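Local coordinates for protein-S-isoprenylcysteine O-methyltransferase (Tribolium castaneum, PDB 5V7P) that methylates the C-terminal carboxylate of isoprenylated cysteine residues in proteins, using S-adenosyl-L-methionine as methyl donor in the endoplasmic reticulum membrane, at residues A[172-184]-A[197-211]. Numbering follows the deposited sequence.
With SAH (S-adenosyl-L-homocysteine), chain C; MPG ([(Z)-octadec-9-enyl] (2R)-2,3-bis(oxidanyl)propanoate), chain B; MPG ([(Z)-octadec-9-enyl] (2R)-2,3-bis(oxidanyl)propanoate), chain R.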
ATOM      1  N   LEU A 172     -11.013  -7.113   9.494  1.00 25.15           N
ATOM      2  CA  LEU A 172     -10.192  -8.260   9.118  1.00 24.07           C
ATOM      3  C   LEU A 172      -8.731  -7.855   8.983  1.00 21.50           C
ATOM      4  O   LEU A 172      -7.834  -8.525   9.507  1.00 23.64           O
ATOM      5  CB  LEU A 172     -10.699  -8.859   7.803  1.00 27.89           C
ATOM      6  CG  LEU A 172     -10.476 -10.355   7.545  1.00 26.28           C
ATOM      7  CD1 LEU A 172     -10.450 -10.633   6.047  1.00 21.03           C
ATOM      8  CD2 LEU A 172      -9.217 -10.895   8.209  1.00 27.06           C
ATOM      9  N   ARG A 173      -8.478  -6.743   8.288  1.00 25.71           N
ATOM     10  CA  ARG A 173      -7.112  -6.311   8.015  1.00 26.50           C
ATOM     11  C   ARG A 173      -6.357  -6.020   9.307  1.00 28.14           C
ATOM     12  O   ARG A 173      -5.279  -6.575   9.554  1.00 23.02           O
ATOM     13  CB  ARG A 173      -7.139  -5.074   7.111  1.00 28.77           C
ATOM     14  CG  ARG A 173      -5.770  -4.479   6.807  1.00 27.51           C
ATOM     15  CD  ARG A 173      -5.387  -4.688   5.369  1.00 34.53           C
ATOM     16  NE  ARG A 173      -3.936  -4.726   5.204  1.00 41.98           N
ATOM     17  CZ  ARG A 173      -3.174  -3.672   4.930  1.00 35.07           C
ATOM     18  NH1 ARG A 173      -1.861  -3.819   4.810  1.00 23.70           N
ATOM     19  NH2 ARG A 173      -3.715  -2.474   4.770  1.00 54.56           N
ATOM     20  N   LYS A 174      -6.907  -5.134  10.139  1.00 21.05           N
ATOM     21  CA  LYS A 174      -6.190  -4.704  11.336  1.00 28.37           C
ATOM     22  C   LYS A 174      -6.010  -5.853  12.322  1.00 27.82           C
ATOM     23  O   LYS A 174      -4.972  -5.947  12.987  1.00 20.77           O
ATOM     24  CB  LYS A 174      -6.918  -3.533  11.990  1.00 22.35           C
ATOM     25  CG  LYS A 174      -6.406  -2.167  11.551  1.00 32.09           C
ATOM     26  CD  LYS A 174      -6.475  -1.987  10.038  1.00 31.45           C
ATOM     27  CE  LYS A 174      -5.886  -0.653   9.616  1.00 32.36           C
ATOM     28  NZ  LYS A 174      -5.956  -0.448   8.139  1.00 35.55           N
ATOM     29  N   THR A 175      -7.003  -6.736  12.431  1.00 28.45           N
ATOM     30  CA  THR A 175      -6.838  -7.916  13.273  1.00 29.95           C
ATOM     31  C   THR A 175      -5.660  -8.757  12.805  1.00 23.44           C
ATOM     32  O   THR A 175      -4.860  -9.228  13.621  1.00 23.92           O
ATOM     33  CB  THR A 175      -8.119  -8.748  13.279  1.00 27.55           C
ATOM     34  OG1 THR A 175      -8.499  -9.064  11.935  1.00 50.11           O
ATOM     35  CG2 THR A 175      -9.241  -7.992  13.968  1.00 23.94           C
ATOM     36  N   ALA A 176      -5.532  -8.950  11.490  1.00 22.33           N
ATOM     37  CA  ALA A 176      -4.403  -9.708  10.962  1.00 22.38           C
ATOM     38  C   ALA A 176      -3.077  -9.073  11.362  1.00 17.48           C
ATOM     39  O   ALA A 176      -2.145  -9.772  11.774  1.00 28.05           O
ATOM     40  CB  ALA A 176      -4.511  -9.812   9.439  1.00 15.76           C
ATOM     41  N   ILE A 177      -2.974  -7.745  11.253  1.00 28.71           N
ATOM     42  CA  ILE A 177      -1.733  -7.064  11.616  1.00 23.22           C
ATOM     43  C   ILE A 177      -1.422  -7.283  13.090  1.00 19.50           C
ATOM     44  O   ILE A 177      -0.271  -7.535  13.467  1.00 23.42           O
ATOM     45  CB  ILE A 177      -1.823  -5.564  11.272  1.00 22.12           C
ATOM     46  CG1 ILE A 177      -2.037  -5.380   9.767  1.00 27.81           C
ATOM     47  CG2 ILE A 177      -0.556  -4.833  11.715  1.00 24.20           C
ATOM     48  CD1 ILE A 177      -2.316  -3.948   9.343  1.00 27.20           C
ATOM     49  N   LEU A 178      -2.441  -7.189  13.948  1.00 26.20           N
ATOM     50  CA  LEU A 178      -2.239  -7.439  15.372  1.00 28.67           C
ATOM     51  C   LEU A 178      -1.869  -8.894  15.630  1.00 21.35           C
ATOM     52  O   LEU A 178      -1.000  -9.181  16.461  1.00 32.65           O
ATOM     53  CB  LEU A 178      -3.498  -7.061  16.150  1.00 27.25           C
ATOM     54  CG  LEU A 178      -3.700  -5.571  16.426  1.00 39.86           C
ATOM     55  CD1 LEU A 178      -5.147  -5.157  16.192  1.00 34.48           C
ATOM     56  CD2 LEU A 178      -3.280  -5.245  17.850  1.00 54.03           C
ATOM     57  N   THR A 179      -2.516  -9.826  14.926  1.00 24.31           N
ATOM     58  CA  THR A 179      -2.241 -11.243  15.139  1.00 23.26           C
ATOM     59  C   THR A 179      -0.840 -11.609  14.669  1.00 30.28           C
ATOM     60  O   THR A 179      -0.159 -12.424  15.301  1.00 36.71           O
ATOM     61  CB  THR A 179      -3.287 -12.091  14.416  1.00 21.32           C
ATOM     62  OG1 THR A 179      -4.598 -11.688  14.829  1.00 29.20           O
ATOM     63  CG2 THR A 179      -3.100 -13.568  14.730  1.00 24.62           C
ATOM     64  N   ALA A 180      -0.391 -11.021  13.559  1.00 26.37           N
ATOM     65  CA  ALA A 180       0.940 -11.302  13.039  1.00 26.31           C
ATOM     66  C   ALA A 180       2.041 -10.637  13.853  1.00 21.73           C
ATOM     67  O   ALA A 180       3.189 -11.085  13.795  1.00 18.60           O
ATOM     68  CB  ALA A 180       1.038 -10.847  11.584  1.00 26.32           C
ATOM     69  N   GLY A 181       1.722  -9.581  14.594  1.00 21.33           N
ATOM     70  CA  GLY A 181       2.724  -8.943  15.426  1.00 25.34           C
ATOM     71  C   GLY A 181       3.856  -8.378  14.597  1.00 30.39           C
ATOM     72  O   GLY A 181       3.649  -7.803  13.523  1.00 33.16           O
ATOM     73  N   SER A 182       5.080  -8.547  15.097  1.00 30.82           N
ATOM     74  CA  SER A 182       6.260  -8.115  14.358  1.00 32.07           C
ATOM     75  C   SER A 182       6.538  -8.978  13.132  1.00 23.23           C
ATOM     76  O   SER A 182       7.465  -8.662  12.379  1.00 26.91           O
ATOM     77  CB  SER A 182       7.480  -8.112  15.282  1.00 34.37           C
ATOM     78  OG  SER A 182       7.612  -9.349  15.960  1.00 44.46           O
ATOM     79  N   ASN A 183       5.776 -10.051  12.912  1.00 28.33           N
ATOM     80  CA  ASN A 183       5.894 -10.821  11.681  1.00 22.64           C
ATOM     81  C   ASN A 183       5.222 -10.137  10.497  1.00 25.46           C
ATOM     82  O   ASN A 183       5.464 -10.537   9.353  1.00 28.09           O
ATOM     83  CB  ASN A 183       5.294 -12.217  11.865  1.00 22.69           C
ATOM     84  CG  ASN A 183       5.848 -12.935  13.078  1.00 29.81           C
ATOM     85  OD1 ASN A 183       6.971 -13.436  13.055  1.00 25.16           O
ATOM     86  ND2 ASN A 183       5.056 -12.995  14.144  1.00 19.15           N
ATOM     87  N   PHE A 184       4.383  -9.133  10.741  1.00 28.15           N
ATOM     88  CA  PHE A 184       3.795  -8.354   9.664  1.00 28.03           C
ATOM     89  C   PHE A 184       4.807  -7.343   9.142  1.00 21.03           C
ATOM     90  O   PHE A 184       5.734  -6.938   9.848  1.00 23.40           O
ATOM     91  CB  PHE A 184       2.535  -7.628  10.145  1.00 28.44           C
ATOM     92  CG  PHE A 184       1.726  -7.009   9.036  1.00 26.86           C
ATOM     93  CD1 PHE A 184       0.777  -7.753   8.354  1.00 20.04           C
ATOM     94  CD2 PHE A 184       1.915  -5.684   8.675  1.00 23.69           C
ATOM     95  CE1 PHE A 184       0.035  -7.190   7.333  1.00 22.37           C
ATOM     96  CE2 PHE A 184       1.173  -5.116   7.653  1.00 19.52           C
ATOM     97  CZ  PHE A 184       0.232  -5.872   6.983  1.00 17.36           C
ATOM     98  N   VAL A 197       8.592 -15.864  12.813  1.00 26.83           N
ATOM     99  CA  VAL A 197       7.966 -17.156  13.051  1.00 33.72           C
ATOM    100  C   VAL A 197       6.703 -17.250  12.206  1.00 26.33           C
ATOM    101  O   VAL A 197       6.144 -16.245  11.759  1.00 24.65           O
ATOM    102  CB  VAL A 197       7.638 -17.382  14.542  1.00 37.27           C
ATOM    103  CG1 VAL A 197       8.917 -17.401  15.369  1.00 30.32           C
ATOM    104  CG2 VAL A 197       6.682 -16.309  15.057  1.00 30.27           C
ATOM    105  N   LEU A 198       6.259 -18.483  11.988  1.00 31.12           N
ATOM    106  CA  LEU A 198       5.052 -18.727  11.215  1.00 27.55           C
ATOM    107  C   LEU A 198       3.817 -18.543  12.086  1.00 32.83           C
ATOM    108  O   LEU A 198       3.769 -19.000  13.231  1.00 28.39           O
ATOM    109  CB  LEU A 198       5.076 -20.135  10.620  1.00 28.94           C
ATOM    110  CG  LEU A 198       3.856 -20.551   9.798  1.00 27.83           C
ATOM    111  CD1 LEU A 198       3.610 -19.590   8.643  1.00 26.33           C
ATOM    112  CD2 LEU A 198       4.029 -21.973   9.281  1.00 29.13           C
ATOM    113  N   VAL A 199       2.815 -17.870  11.530  1.00 21.48           N
ATOM    114  CA  VAL A 199       1.570 -17.552  12.219  1.00 26.95           C
ATOM    115  C   VAL A 199       0.464 -18.346  11.541  1.00 24.61           C
ATOM    116  O   VAL A 199       0.247 -18.211  10.330  1.00 23.20           O
ATOM    117  CB  VAL A 199       1.268 -16.044  12.182  1.00 25.99           C
ATOM    118  CG1 VAL A 199      -0.030 -15.734  12.927  1.00 23.36           C
ATOM    119  CG2 VAL A 199       2.432 -15.252  12.768  1.00 22.05           C
ATOM    120  N   THR A 200      -0.234 -19.178  12.320  1.00 25.40           N
ATOM    121  CA  THR A 200      -1.308 -20.013  11.799  1.00 24.83           C
ATOM    122  C   THR A 200      -2.567 -19.943  12.654  1.00 25.02           C
ATOM    123  O   THR A 200      -3.517 -20.694  12.399  1.00 24.03           O
ATOM    124  CB  THR A 200      -0.851 -21.474  11.688  1.00 25.72           C
ATOM    125  OG1 THR A 200      -0.477 -21.958  12.983  1.00 30.20           O
ATOM    126  CG2 THR A 200       0.337 -21.598  10.747  1.00 25.93           C
ATOM    127  N   HIS A 201      -2.603 -19.073  13.657  1.00 29.21           N
ATOM    128  CA  HIS A 201      -3.739 -18.960  14.557  1.00 30.81           C
ATOM    129  C   HIS A 201      -4.515 -17.682  14.266  1.00 32.19           C
ATOM    130  O   HIS A 201      -4.076 -16.815  13.505  1.00 26.87           O
ATOM    131  CB  HIS A 201      -3.276 -18.985  16.017  1.00 19.57           C
ATOM    132  CG  HIS A 201      -2.459 -17.795  16.415  1.00 22.18           C
ATOM    133  ND1 HIS A 201      -1.121 -17.674  16.107  1.00 29.43           N
ATOM    134  CD2 HIS A 201      -2.789 -16.676  17.104  1.00 32.70           C
ATOM    135  CE1 HIS A 201      -0.663 -16.530  16.585  1.00 35.09           C
ATOM    136  NE2 HIS A 201      -1.656 -15.906  17.194  1.00 26.87           N
ATOM    137  N   GLY A 202      -5.685 -17.574  14.893  1.00 29.01           N
ATOM    138  CA  GLY A 202      -6.537 -16.424  14.656  1.00 32.09           C
ATOM    139  C   GLY A 202      -7.028 -16.400  13.221  1.00 27.84           C
ATOM    140  O   GLY A 202      -7.291 -17.441  12.609  1.00 23.91           O
ATOM    141  N   VAL A 203      -7.152 -15.192  12.667  1.00 24.47           N
ATOM    142  CA  VAL A 203      -7.596 -15.054  11.287  1.00 21.76           C
ATOM    143  C   VAL A 203      -6.657 -15.767  10.323  1.00 22.99           C
ATOM    144  O   VAL A 203      -7.049 -16.076   9.194  1.00 23.39           O
ATOM    145  CB  VAL A 203      -7.749 -13.562  10.918  1.00 21.50           C
ATOM    146  CG1 VAL A 203      -8.883 -12.936  11.719  1.00 31.53           C
ATOM    147  CG2 VAL A 203      -6.447 -12.803  11.142  1.00 21.97           C
ATOM    148  N   TYR A 204      -5.419 -16.047  10.741  1.00 24.87           N
ATOM    149  CA  TYR A 204      -4.526 -16.837   9.904  1.00 22.04           C
ATOM    150  C   TYR A 204      -4.914 -18.309   9.868  1.00 22.71           C
ATOM    151  O   TYR A 204      -4.362 -19.056   9.054  1.00 22.67           O
ATOM    152  CB  TYR A 204      -3.079 -16.675  10.375  1.00 17.58           C
ATOM    153  CG  TYR A 204      -2.497 -15.347   9.962  1.00 16.07           C
ATOM    154  CD1 TYR A 204      -2.618 -14.228  10.775  1.00 17.63           C
ATOM    155  CD2 TYR A 204      -1.853 -15.203   8.741  1.00 14.86           C
ATOM    156  CE1 TYR A 204      -2.100 -13.005  10.389  1.00 23.37           C
ATOM    157  CE2 TYR A 204      -1.331 -13.990   8.349  1.00 17.80           C
ATOM    158  CZ  TYR A 204      -1.460 -12.893   9.174  1.00 18.68           C
ATOM    159  OH  TYR A 204      -0.942 -11.682   8.781  1.00 22.11           O
ATOM    160  N   ALA A 205      -5.848 -18.739  10.717  1.00 23.06           N
ATOM    161  CA  ALA A 205      -6.449 -20.056  10.562  1.00 35.31           C
ATOM    162  C   ALA A 205      -7.559 -20.061   9.520  1.00 25.59           C
ATOM    163  O   ALA A 205      -7.870 -21.123   8.969  1.00 29.92           O
ATOM    164  CB  ALA A 205      -6.997 -20.551  11.901  1.00 29.15           C
ATOM    165  N   TRP A 206      -8.161 -18.902   9.241  1.00 27.66           N
ATOM    166  CA  TRP A 206      -9.188 -18.811   8.206  1.00 32.40           C
ATOM    167  C   TRP A 206      -8.563 -18.666   6.824  1.00 31.44           C
ATOM    168  O   TRP A 206      -8.931 -19.385   5.888  1.00 24.18           O
ATOM    169  CB  TRP A 206     -10.115 -17.622   8.479  1.00 32.33           C
ATOM    170  CG  TRP A 206     -10.717 -17.588   9.851  1.00 46.52           C
ATOM    171  CD1 TRP A 206     -10.753 -18.601  10.765  1.00 48.07           C
ATOM    172  CD2 TRP A 206     -11.368 -16.469  10.465  1.00 53.89           C
ATOM    173  NE1 TRP A 206     -11.387 -18.182  11.910  1.00 52.59           N
ATOM    174  CE2 TRP A 206     -11.774 -16.877  11.752  1.00 58.67           C
ATOM    175  CE3 TRP A 206     -11.645 -15.162  10.053  1.00 50.74           C
ATOM    176  CZ2 TRP A 206     -12.446 -16.025  12.626  1.00 60.68           C
ATOM    177  CZ3 TRP A 206     -12.311 -14.318  10.922  1.00 52.28           C
ATOM    178  CH2 TRP A 206     -12.704 -14.752  12.194  1.00 60.08           C
ATOM    179  N   PHE A 207      -7.625 -17.732   6.682  1.00 31.44           N
ATOM    180  CA  PHE A 207      -6.978 -17.442   5.412  1.00 25.55           C
ATOM    181  C   PHE A 207      -5.474 -17.359   5.619  1.00 22.18           C
ATOM    182  O   PHE A 207      -4.998 -17.010   6.702  1.00 23.19           O
ATOM    183  CB  PHE A 207      -7.477 -16.118   4.811  1.00 26.52           C
ATOM    184  CG  PHE A 207      -8.947 -15.878   4.994  1.00 26.74           C
ATOM    185  CD1 PHE A 207      -9.875 -16.528   4.199  1.00 28.13           C
ATOM    186  CD2 PHE A 207      -9.401 -14.987   5.952  1.00 26.60           C
ATOM    187  CE1 PHE A 207     -11.228 -16.301   4.361  1.00 26.83           C
ATOM    188  CE2 PHE A 207     -10.754 -14.757   6.121  1.00 29.84           C
ATOM    189  CZ  PHE A 207     -11.667 -15.415   5.323  1.00 27.27           C
ATOM    190  N   ARG A 208      -4.725 -17.678   4.563  1.00 17.25           N
ATOM    191  CA  ARG A 208      -3.277 -17.535   4.609  1.00 24.92           C
ATOM    192  C   ARG A 208      -2.835 -16.083   4.491  1.00 19.85           C
ATOM    193  O   ARG A 208      -1.730 -15.748   4.931  1.00 20.70           O
ATOM    194  CB  ARG A 208      -2.625 -18.361   3.498  1.00 26.24           C
ATOM    195  CG  ARG A 208      -2.966 -19.840   3.555  1.00 26.70           C
ATOM    196  CD  ARG A 208      -1.835 -20.696   3.012  1.00 24.70           C
ATOM    197  NE  ARG A 208      -1.552 -20.429   1.604  1.00 31.79           N
ATOM    198  CZ  ARG A 208      -2.130 -21.048   0.578  1.00 22.29           C
ATOM    199  NH1 ARG A 208      -3.044 -21.986   0.781  1.00 32.65           N
ATOM    200  NH2 ARG A 208      -1.793 -20.727  -0.665  1.00 27.08           N
ATOM    201  N   HIS A 209      -3.669 -15.218   3.921  1.00 22.81           N
ATOM    202  CA  HIS A 209      -3.331 -13.809   3.716  1.00 26.26           C
ATOM    203  C   HIS A 209      -4.512 -12.936   4.120  1.00 21.11           C
ATOM    204  O   HIS A 209      -5.082 -12.211   3.298  1.00 16.18           O
ATOM    205  CB  HIS A 209      -2.931 -13.567   2.262  1.00 19.92           C
ATOM    206  CG  HIS A 209      -1.907 -14.536   1.756  1.00 20.48           C
ATOM    207  ND1 HIS A 209      -0.571 -14.443   2.078  1.00 18.31           N
ATOM    208  CD2 HIS A 209      -2.028 -15.627   0.964  1.00 22.36           C
ATOM    209  CE1 HIS A 209       0.088 -15.430   1.501  1.00 24.41           C
ATOM    210  NE2 HIS A 209      -0.772 -16.163   0.819  1.00 21.19           N
ATOM    211  N   PRO A 210      -4.899 -12.969   5.399  1.00 19.58           N
ATOM    212  CA  PRO A 210      -6.098 -12.227   5.820  1.00 20.18           C
ATOM    213  C   PRO A 210      -5.982 -10.722   5.643  1.00 23.65           C
ATOM    214  O   PRO A 210      -7.006 -10.057   5.442  1.00 16.67           O
ATOM    215  CB  PRO A 210      -6.247 -12.614   7.299  1.00 20.44           C
ATOM    216  CG  PRO A 210      -4.871 -13.014   7.728  1.00 16.67           C
ATOM    217  CD  PRO A 210      -4.238 -13.646   6.528  1.00 17.79           C
ATOM    218  N   SER A 211      -4.775 -10.157   5.718  1.00 18.21           N
ATOM    219  CA  SER A 211      -4.639  -8.718   5.517  1.00 21.95           C
ATOM    220  C   SER A 211      -4.888  -8.345   4.061  1.00 16.35           C
ATOM    221  O   SER A 211      -5.459  -7.288   3.776  1.00 13.37           O
ATOM    222  CB  SER A 211      -3.257  -8.244   5.975  1.00 21.91           C
ATOM    223  OG  SER A 211      -2.307  -8.295   4.925  1.00 24.06           O
TER
HETATM  224  N   SAH C 301       0.267 -11.996   3.538  1.00 23.78           N
HETATM  225  CA  SAH C 301      -0.059 -11.811   4.946  1.00 22.99           C
HETATM  226  CB  SAH C 301       0.935 -10.859   5.601  1.00 24.15           C
HETATM  227  CG  SAH C 301       1.149  -9.547   4.852  1.00 24.19           C
HETATM  228  SD  SAH C 301       2.524  -8.603   5.561  1.00 21.82           S
HETATM  229  C   SAH C 301      -1.481 -11.281   5.113  1.00 28.54           C
HETATM  230  O   SAH C 301      -2.102 -10.813   4.157  1.00 18.10           O
HETATM  231  OXT SAH C 301      -2.047 -11.304   6.207  1.00 15.91           O
HETATM  232  C5' SAH C 301       3.795  -9.376   4.520  1.00 20.06           C
HETATM  233  C4' SAH C 301       4.862 -10.119   5.314  1.00 23.38           C
HETATM  234  O4' SAH C 301       4.258 -11.070   6.167  1.00 27.18           O
HETATM  235  C3' SAH C 301       5.795 -10.873   4.377  1.00 33.18           C
HETATM  236  O3' SAH C 301       7.126 -10.449   4.555  1.00 27.33           O
HETATM  237  C2' SAH C 301       5.638 -12.338   4.730  1.00 28.37           C
HETATM  238  O2' SAH C 301       6.891 -12.979   4.818  1.00 23.51           O
HETATM  239  C1' SAH C 301       4.902 -12.327   6.067  1.00 27.19           C
HETATM  240  N9  SAH C 301       3.906 -13.410   6.204  1.00 22.96           N
HETATM  241  C8  SAH C 301       2.939 -13.780   5.305  1.00 25.75           C
HETATM  242  N7  SAH C 301       2.229 -14.805   5.825  1.00 22.18           N
HETATM  243  C5  SAH C 301       2.726 -15.093   7.046  1.00 21.39           C
HETATM  244  C6  SAH C 301       2.377 -16.041   7.996  1.00 20.50           C
HETATM  245  N6  SAH C 301       1.375 -16.887   7.777  1.00 20.73           N
HETATM  246  N1  SAH C 301       3.086 -16.097   9.175  1.00 18.50           N
HETATM  247  C2  SAH C 301       4.126 -15.224   9.407  1.00 21.16           C
HETATM  248  N3  SAH C 301       4.466 -14.286   8.458  1.00 15.84           N
HETATM  249  C4  SAH C 301       3.777 -14.224   7.297  1.00 20.18           C
HETATM  250  C2  MPG B 321      -5.463 -10.013  17.967  1.00 58.37           C
HETATM  251  C3  MPG B 321      -6.904 -10.002  18.481  1.00 51.41           C
HETATM  252  C4  MPG B 321      -7.712  -8.925  17.762  1.00 59.63           C
HETATM  253  C5  MPG B 321      -9.193  -9.286  17.837  1.00 54.09           C
HETATM  254  C6  MPG B 321     -10.047  -8.034  17.635  1.00 48.64           C
HETATM  255  C7  MPG B 321     -11.499  -8.445  17.395  1.00 53.61           C
HETATM  256  C8  MPG B 321     -12.242  -7.327  16.668  1.00 60.31           C
HETATM  257  C9  MPG B 321     -13.683  -7.274  17.177  1.00 65.49           C
HETATM  258  C10 MPG B 321     -14.415  -6.182  17.082  1.00 78.76           C
HETATM  259  C11 MPG B 321     -13.866  -4.898  16.457  1.00 77.31           C
HETATM  260  C12 MPG B 321     -15.021  -3.980  16.055  1.00 68.90           C
HETATM  261  C13 MPG B 321     -14.669  -2.532  16.388  1.00 72.32           C
HETATM  262  C14 MPG B 321     -15.658  -1.599  15.693  1.00 57.83           C
HETATM  263  O1  MPG B 321      -3.376 -10.798  18.821  1.00 60.57           O
HETATM  264  C1  MPG B 321      -4.469  -9.977  19.127  1.00 67.52           C
HETATM  265  CXD MPG B 321      -1.274 -11.623  19.974  1.00 65.02           C
HETATM  266  O2  MPG B 321       0.059 -11.225  19.819  1.00 76.72           O
HETATM  267  C21 MPG B 321      -1.542 -12.866  19.128  1.00 54.55           C
HETATM  268  O3  MPG B 321      -0.454 -13.744  19.219  1.00 38.69           O
HETATM  269  O4  MPG B 321      -1.904  -9.369  19.738  1.00 81.47           O
HETATM  270  CX3 MPG B 321      -2.195 -10.496  19.512  1.00 69.37           C
HETATM  271  C2  MPG R 316      -9.510 -14.294  16.551  1.00 53.74           C
HETATM  272  C3  MPG R 316     -10.165 -12.963  16.196  1.00 56.20           C
HETATM  273  C4  MPG R 316     -11.515 -13.242  15.543  1.00 52.20           C
HETATM  274  C5  MPG R 316     -12.202 -11.920  15.207  1.00 60.56           C
HETATM  275  C6  MPG R 316     -11.723 -11.407  13.852  1.00 55.46           C
HETATM  276  C7  MPG R 316     -12.715 -10.378  13.314  1.00 52.47           C
HETATM  277  C8  MPG R 316     -12.447 -10.145  11.832  1.00 49.90           C
HETATM  278  C9  MPG R 316     -13.677  -9.481  11.201  1.00 45.86           C
HETATM  279  C10 MPG R 316     -14.232  -9.853  10.064  1.00 36.58           C
HETATM  280  C11 MPG R 316     -13.740 -11.003   9.182  1.00 59.16           C
HETATM  281  C12 MPG R 316     -14.892 -11.962   8.910  1.00 61.58           C
HETATM  282  C13 MPG R 316     -15.893 -11.295   7.970  1.00 44.14           C
HETATM  283  O1  MPG R 316      -8.179 -15.228  18.280  1.00 66.49           O
HETATM  284  C1  MPG R 316      -8.356 -14.066  17.521  1.00 48.09           C
HETATM  285  CXD MPG R 316      -6.781 -16.397  20.034  1.00 80.30           C
HETATM  286  O2  MPG R 316      -6.450 -17.612  19.423  1.00 70.00           O
HETATM  287  C21 MPG R 316      -8.082 -16.560  20.817  1.00 69.51           C
HETATM  288  O3  MPG R 316      -8.043 -17.760  21.541  1.00 68.04           O
HETATM  289  O4  MPG R 316      -6.074 -14.570  18.723  1.00 74.33           O
HETATM  290  CX3 MPG R 316      -6.962 -15.319  18.965  1.00 83.26           C
HETATM  291  O   HOH W   1      -6.814 -13.199  14.652  1.00 21.03           O
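Ala176 and Val203 interlock as knobs into holes. The methyl of Ala176 sits among Val203, Tyr204, Pro210 and Ser211, with CB 3.6 Å from Pro210 CG. Val203 in turn fits among Leu172, Thr175, Ala176 and Thr179. Leu172 carries the apolar packing onward. Its CG is anti to the backbone N (chi1 -152°), which brings CD2 to 3.6 Å from Pro210 CB and CD1 against the Phe207 ring. Pro210 CG also lies over the centre of one face of the Tyr204 ring, while Ala176 O meets that ring at its edge.

The direct hydrogen bond between the segments runs from Val197 N to Asn183 OD1, 2.9 Å and nearly straight at 171°. Asn183 ND2 turns back to Ala180 O, on the last residue of helix 156-180, so both ends of the amide are fixed. Replacing Asn183 with alanine is likely to leave Val197 N without this acceptor and Ala180 O without its side-chain donor, and could let residues 197-199 shift from the adenine. A water links Thr179 OG1 to Val203 N.

S-adenosyl-L-homocysteine lies against both segments. Val199 N and O pair with its adenine N1 and N6. Ser211 N and OG hold the two carboxylate oxygens, OG at 2.6 Å from SAH O, and His209 ND1 accepts from the amino group. Phe184 sets a ring face against SAH SD, 3.4 Å from CE1. Arg173 NH2 forms a salt bridge with Glu106 of helix 90-113.

Apolar packing thus joins the membrane helix to residues 203-211, and polar groups beside it bind the cofactor product.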